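Local structure of farnesyl pyrophosphate synthase (Pseudomonas aeruginosa, 3ZOU) at residues A206-Y211 against A272-F277; Q64-A69 against A194-R199. The protein catalyses the chain-lengthening condensation of isoprenoid diphosphates, in which geranyl diphosphate is extended to farnesyl diphosphate at a magnesium-dependent active site. All blocks are in the same frame, centred on the assembly; numbering follows the deposited sequence. Where two conformers were deposited one is given.

Contact 1: A206-Y211 against A272-F277; sequences AALERY and AALDGF
Apolar contacts account for most of the join between Ala207, Leu208 and Tyr211 of helix 202-227 and Ala273, Leu274 and Phe277, where helix 256-273 gives way to a turn. The backbones come nearest at two alanines, with the CA atoms of Ala207 and Ala273 5.2 Å apart. There Ala273 CB lies against the helix backbone, 3.4 Å from Ala207 O and 3.6 Å from Tyr211 N, while Ala207 CB meets Ala273 O. Both backbone atoms of the first helix already belong to its i to i+4 bond, Tyr211 N to Ala207 O.

Larger side chains flank this alanine pair. Phe277 presents a ring edge to Ala207 CB, which sits 3.7 Å from CE1, near the ring plane; Leu274 CD2 lies over the centre of one ring face, 4.0 Å above it, and also touches Leu208 CD2. Tyr211 reaches Leu274 because its chi1 of 168° sets the ring opposite the backbone N, and CD2 comes 3.6 Å from Leu274 CD1.

Polar bonds fix the turn and the phenol. A type II turn, closed by Phe277 N to Leu274 O, brings Phe277 back beside Leu274, and Tyr211 OH bonds to Leu284 O of helix 282-293. The chemistry implies an interface set by shape, with small residues permitting close backbones, one phenol bond holding the Tyr211 ring and a backbone turn bond placing Phe277.

Contact 2: Q64-A69 against A194-R199; sequences QRADAA and ALASGR
Ala196, Arg65 and, to a lesser degree, Ser197 have the most surface buried where the start of helix 67-85 meets the end of helix 171-196. Ala196 is the apolar centre. Its CB points at the other backbone, 3.6 Å from Arg65 O and 3.8 Å from Ala66 CA, and meets the methyl of Ala66 as well. The CA atoms of Ala66 and Ala196 are 5.3 Å apart, a spacing that small side chains allow. Ala66 is itself the N-cap residue of helix 67-85, so the contact falls at a helix start on one side and a helix end on the other.

Arg65 supplies the polar part. Its chain bends at chi3 (62°), which turns the guanidinium so that its edge meets the helix end, and NE donates to Ala196 O at 2.8 Å. The N-H...O angle is 151°; the donor lies in the carbonyl plane, whereas the oxygen is tilted modestly from the guanidinium plane. On the same group NH2 passes 3.7 Å from Gly198 CA and makes a weak bond to a water that probably donates to Leu195 O.

The CB of Ser197 points away from segment 64-69, but its carbonyl O lies 3.4 Å from Arg65 NE. Ala194 O accepts from both Ser197 N and Ser197 OG, the latter at 2.7 Å, and OG then accepts from Arg199 N in an ST turn. Gly198 leaves helical geometry with positive phi between them.

Carbonyls at a helix C-terminus carry the negative end of the helix dipole, so the cationic Arg65 probably gains electrostatically as well as through its bond: the chemistry implies a charged side chain donating to a helix-end carbonyl, beside a turn separately braced by serine.

How the contacts relate
Contact 2 closes in the chain before contact 1 opens, and the two are joined by consecutive helices: 171-196 ends in contact 2 and 202-227 carries segment 206-211. Their centres lie 18 Å apart, yet they touch directly, Leu208 CD1 packing on Ala194 CB at 3.8 Å. Leu59 bridges them too, meeting Leu208 and Phe277 of contact 1 and Ala194 and Ser197 of contact 2. The side chain of Tyr211 is about 9 Å from the bound benzoxazolone fragment and touches Leu287, a residue of that pocket. Neither contact includes residues of the geranyl diphosphate or magnesium sites, although helices 67-85 and 171-196 supply several of them.

Contact 1: A206-Y211 against A272-F277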
loop_
_atom_site.group_PDB
_atom_site.type_symbol
_atom_site.label_atom_id
_atom_site.label_comp_id
_atom_site.label_asym_id
_atom_site.label_seq_id
_atom_site.Cartn_x
_atom_site.Cartn_y
_atom_site.Cartn_z
ATOM N N ALA A 206 -8.948 -14.068 -19.618
ATOM C CA ALA A 206 -7.756 -14.230 -20.367
ATOM C C ALA A 206 -7.795 -13.312 -21.600
ATOM O O ALA A 206 -6.782 -12.731 -22.004
ATOM C CB ALA A 206 -7.575 -15.693 -20.769
ATOM N N ALA A 207 -8.963 -13.285 -22.270
ATOM C CA ALA A 207 -9.113 -12.416 -23.411
ATOM C C ALA A 207 -8.926 -10.974 -23.073
ATOM O O ALA A 207 -8.280 -10.239 -23.788
ATOM C CB ALA A 207 -10.499 -12.627 -24.030
ATOM N N LEU A 208 -9.525 -10.580 -21.979
ATOM C CA LEU A 208 -9.382 -9.199 -21.515
ATOM C C LEU A 208 -7.975 -8.882 -21.117
ATOM O O LEU A 208 -7.472 -7.761 -21.334
ATOM C CB LEU A 208 -10.419 -8.904 -20.397
ATOM C CG LEU A 208 -11.863 -8.668 -20.819
ATOM C CD1 LEU A 208 -12.747 -8.698 -19.605
ATOM C CD2 LEU A 208 -12.076 -7.362 -21.589
ATOM N N GLU A 209 -7.253 -9.878 -20.570
ATOM C CA GLU A 209 -5.805 -9.709 -20.337
ATOM C C GLU A 209 -4.962 -9.496 -21.611
ATOM O O GLU A 209 -4.127 -8.600 -21.657
ATOM C CB GLU A 209 -5.279 -10.859 -19.481
ATOM C CG GLU A 209 -3.789 -10.744 -19.252
ATOM C CD GLU A 209 -3.283 -11.910 -18.414
ATOM O OE1 GLU A 209 -3.484 -11.894 -17.175
ATOM O OE2 GLU A 209 -2.745 -12.858 -19.006
ATOM N N ARG A 210 -5.290 -10.239 -22.680
ATOM C CA ARG A 210 -4.648 -10.035 -23.956
ATOM C C ARG A 210 -4.909 -8.612 -24.485
ATOM O O ARG A 210 -3.999 -7.968 -25.046
ATOM C CB ARG A 210 -5.085 -11.110 -24.954
ATOM C CG ARG A 210 -4.508 -12.447 -24.641
ATOM C CD ARG A 210 -4.653 -13.349 -25.899
ATOM N NE ARG A 210 -6.007 -13.644 -26.219
ATOM C CZ ARG A 210 -6.778 -14.524 -25.567
ATOM N NH1 ARG A 210 -6.346 -15.229 -24.517
ATOM N NH2 ARG A 210 -8.022 -14.705 -25.951
ATOM N N TYR A 211 -6.164 -8.203 -24.379
ATOM C CA TYR A 211 -6.540 -6.844 -24.761
ATOM C C TYR A 211 -5.650 -5.846 -24.064
ATOM O O TYR A 211 -5.156 -4.893 -24.653
ATOM C CB TYR A 211 -8.059 -6.648 -24.503
ATOM C CG TYR A 211 -8.492 -5.187 -24.586
ATOM C CD1 TYR A 211 -8.390 -4.350 -23.503
ATOM C CD2 TYR A 211 -8.879 -4.643 -25.774
ATOM C CE1 TYR A 211 -8.723 -3.030 -23.550
ATOM C CE2 TYR A 211 -9.209 -3.284 -25.865
ATOM C CZ TYR A 211 -9.151 -2.474 -24.754
ATOM O OH TYR A 211 -9.436 -1.140 -24.833
ATOM N N ALA A 272 -8.789 -8.163 -31.704
ATOM C CA ALA A 272 -8.948 -9.627 -31.881
ATOM C C ALA A 272 -9.229 -10.318 -30.553
ATOM O O ALA A 272 -9.986 -11.236 -30.475
ATOM C CB ALA A 272 -7.718 -10.221 -32.470
ATOM N N ALA A 273 -8.599 -9.814 -29.469
ATOM C CA ALA A 273 -8.873 -10.379 -28.171
ATOM C C ALA A 273 -10.316 -10.212 -27.768
ATOM O O ALA A 273 -10.802 -11.006 -26.986
ATOM C CB ALA A 273 -8.012 -9.706 -27.131
ATOM N N LEU A 274 -11.028 -9.214 -28.306
ATOM C CA LEU A 274 -12.407 -9.015 -28.005
ATOM C C LEU A 274 -13.397 -9.605 -29.050
ATOM O O LEU A 274 -14.561 -9.312 -28.988
ATOM C CB LEU A 274 -12.672 -7.527 -27.852
ATOM C CG LEU A 274 -11.825 -6.797 -26.836
ATOM C CD1 LEU A 274 -12.216 -5.305 -26.878
ATOM C CD2 LEU A 274 -12.113 -7.419 -25.508
ATOM N N ASP A 275 -12.881 -10.425 -29.947
ATOM C CA ASP A 275 -13.753 -11.135 -30.904
ATOM C C ASP A 275 -14.708 -12.012 -30.139
ATOM O O ASP A 275 -14.343 -12.720 -29.170
ATOM C CB ASP A 275 -12.950 -11.935 -31.928
ATOM C CG ASP A 275 -12.361 -11.055 -32.993
ATOM O OD1 ASP A 275 -12.910 -9.941 -33.237
ATOM O OD2 ASP A 275 -11.364 -11.504 -33.613
ATOM N N GLY A 276 -15.968 -11.935 -30.497
ATOM C CA GLY A 276 -16.943 -12.724 -29.748
ATOM C C GLY A 276 -17.519 -12.042 -28.533
ATOM O O GLY A 276 -18.570 -12.453 -28.031
ATOM N N PHE A 277 -16.892 -10.969 -28.044
ATOM C CA PHE A 277 -17.565 -10.202 -27.037
ATOM C C PHE A 277 -18.732 -9.460 -27.684
ATOM O O PHE A 277 -18.660 -9.054 -28.844
ATOM C CB PHE A 277 -16.641 -9.170 -26.370
ATOM C CG PHE A 277 -15.710 -9.749 -25.346
ATOM C CD1 PHE A 277 -14.707 -10.627 -25.704
ATOM C CD2 PHE A 277 -15.825 -9.383 -24.034
ATOM C CE1 PHE A 277 -13.816 -11.143 -24.767
ATOM C CE2 PHE A 277 -14.930 -9.903 -23.081
ATOM C CZ PHE A 277 -13.941 -10.764 -23.451
#

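Contact 2: Q64-A69 against A194-R199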
loop_
_atom_site.group_PDB
_atom_site.type_symbol
_atom_site.label_atom_id
_atom_site.label_comp_id
_atom_site.label_asym_id
_atom_site.label_seq_id
_atom_site.Cartn_x
_atom_site.Cartn_y
_atom_site.Cartn_z
ATOM N N GLN A 64 -21.557 1.041 -12.224
ATOM C CA GLN A 64 -21.434 1.385 -10.829
ATOM C C GLN A 64 -20.808 0.264 -9.947
ATOM O O GLN A 64 -20.201 0.580 -8.948
ATOM C CB GLN A 64 -22.756 1.920 -10.251
ATOM C CG GLN A 64 -23.936 0.979 -10.325
ATOM C CD GLN A 64 -24.785 1.177 -11.601
ATOM O OE1 GLN A 64 -24.308 1.608 -12.669
ATOM N NE2 GLN A 64 -26.072 0.870 -11.473
ATOM N N ARG A 65 -20.909 -1.004 -10.342
ATOM C CA ARG A 65 -20.335 -2.105 -9.642
ATOM C C ARG A 65 -18.811 -1.914 -9.566
ATOM O O ARG A 65 -18.175 -2.450 -8.645
ATOM C CB ARG A 65 -20.600 -3.442 -10.296
ATOM C CG ARG A 65 -22.119 -3.768 -10.338
ATOM C CD ARG A 65 -22.392 -5.009 -11.143
ATOM N NE ARG A 65 -21.753 -6.168 -10.563
ATOM C CZ ARG A 65 -22.252 -6.982 -9.621
ATOM N NH1 ARG A 65 -23.521 -6.822 -9.191
ATOM N NH2 ARG A 65 -21.553 -8.025 -9.183
ATOM N N ALA A 66 -18.271 -1.226 -10.556
ATOM C CA ALA A 66 -16.782 -1.063 -10.643
ATOM C C ALA A 66 -16.287 0.217 -9.994
ATOM O O ALA A 66 -15.141 0.599 -10.160
ATOM C CB ALA A 66 -16.344 -1.130 -12.113
ATOM N N ASP A 67 -17.172 0.937 -9.288
ATOM C CA ASP A 67 -16.703 2.225 -8.686
ATOM C C ASP A 67 -15.478 2.060 -7.786
ATOM O O ASP A 67 -14.551 2.865 -7.871
ATOM C CB ASP A 67 -17.806 2.887 -7.849
ATOM C CG ASP A 67 -18.887 3.596 -8.715
ATOM O OD1 ASP A 67 -18.692 3.890 -9.897
ATOM O OD2 ASP A 67 -19.991 3.925 -8.140
ATOM N N ALA A 68 -15.490 1.080 -6.917
ATOM C CA ALA A 68 -14.330 0.923 -5.987
ATOM C C ALA A 68 -13.078 0.540 -6.769
ATOM O O ALA A 68 -11.995 1.076 -6.507
ATOM C CB ALA A 68 -14.639 -0.053 -4.893
ATOM N N ALA A 69 -13.227 -0.358 -7.729
ATOM C CA ALA A 69 -12.133 -0.721 -8.646
ATOM C C ALA A 69 -11.529 0.484 -9.343
ATOM O O ALA A 69 -10.300 0.647 -9.332
ATOM C CB ALA A 69 -12.652 -1.671 -9.702
ATOM N N ALA A 194 -13.514 -6.347 -14.653
ATOM C CA ALA A 194 -14.103 -7.619 -15.079
ATOM C C ALA A 194 -14.602 -8.378 -13.862
ATOM O O ALA A 194 -15.671 -8.955 -13.828
ATOM C CB ALA A 194 -13.106 -8.430 -15.873
ATOM N N LEU A 195 -13.812 -8.380 -12.770
ATOM C CA LEU A 195 -14.244 -9.065 -11.582
ATOM C C LEU A 195 -15.506 -8.432 -10.988
ATOM O O LEU A 195 -16.341 -9.142 -10.452
ATOM C CB LEU A 195 -13.055 -9.084 -10.557
ATOM C CG LEU A 195 -11.909 -10.047 -10.883
ATOM C CD1 LEU A 195 -10.699 -9.691 -10.061
ATOM C CD2 LEU A 195 -12.306 -11.512 -10.685
ATOM N N ALA A 196 -15.581 -7.114 -11.030
ATOM C CA ALA A 196 -16.663 -6.338 -10.507
ATOM C C ALA A 196 -17.954 -6.625 -11.290
ATOM O O ALA A 196 -19.013 -6.349 -10.729
ATOM C CB ALA A 196 -16.393 -4.838 -10.581
ATOM N N SER A 197 -17.840 -7.121 -12.496
ATOM C CA SER A 197 -19.084 -7.450 -13.284
ATOM C C SER A 197 -19.925 -8.546 -12.598
ATOM O O SER A 197 -21.148 -8.596 -12.833
ATOM C CB SER A 197 -18.754 -7.948 -14.663
ATOM O OG SER A 197 -18.198 -9.244 -14.704
ATOM N N GLY A 198 -19.290 -9.457 -11.853
ATOM C CA GLY A 198 -19.968 -10.628 -11.292
ATOM C C GLY A 198 -20.109 -11.751 -12.308
ATOM O O GLY A 198 -20.654 -12.794 -11.962
ATOM N N ARG A 199 -19.575 -11.561 -13.523
ATOM C CA ARG A 199 -19.730 -12.495 -14.645
ATOM C C ARG A 199 -18.391 -12.852 -15.248
ATOM O O ARG A 199 -18.307 -13.276 -16.412
ATOM C CB ARG A 199 -20.675 -11.903 -15.698
ATOM C CG ARG A 199 -21.991 -11.421 -15.103
ATOM C CD ARG A 199 -22.914 -10.544 -15.980
ATOM N NE ARG A 199 -23.987 -9.961 -15.144
ATOM C CZ ARG A 199 -25.031 -9.268 -15.606
ATOM N NH1 ARG A 199 -25.196 -9.072 -16.917
ATOM N NH2 ARG A 199 -25.928 -8.773 -14.754
HETATM O O HOH W 1 -18.554 -8.747 -8.606
#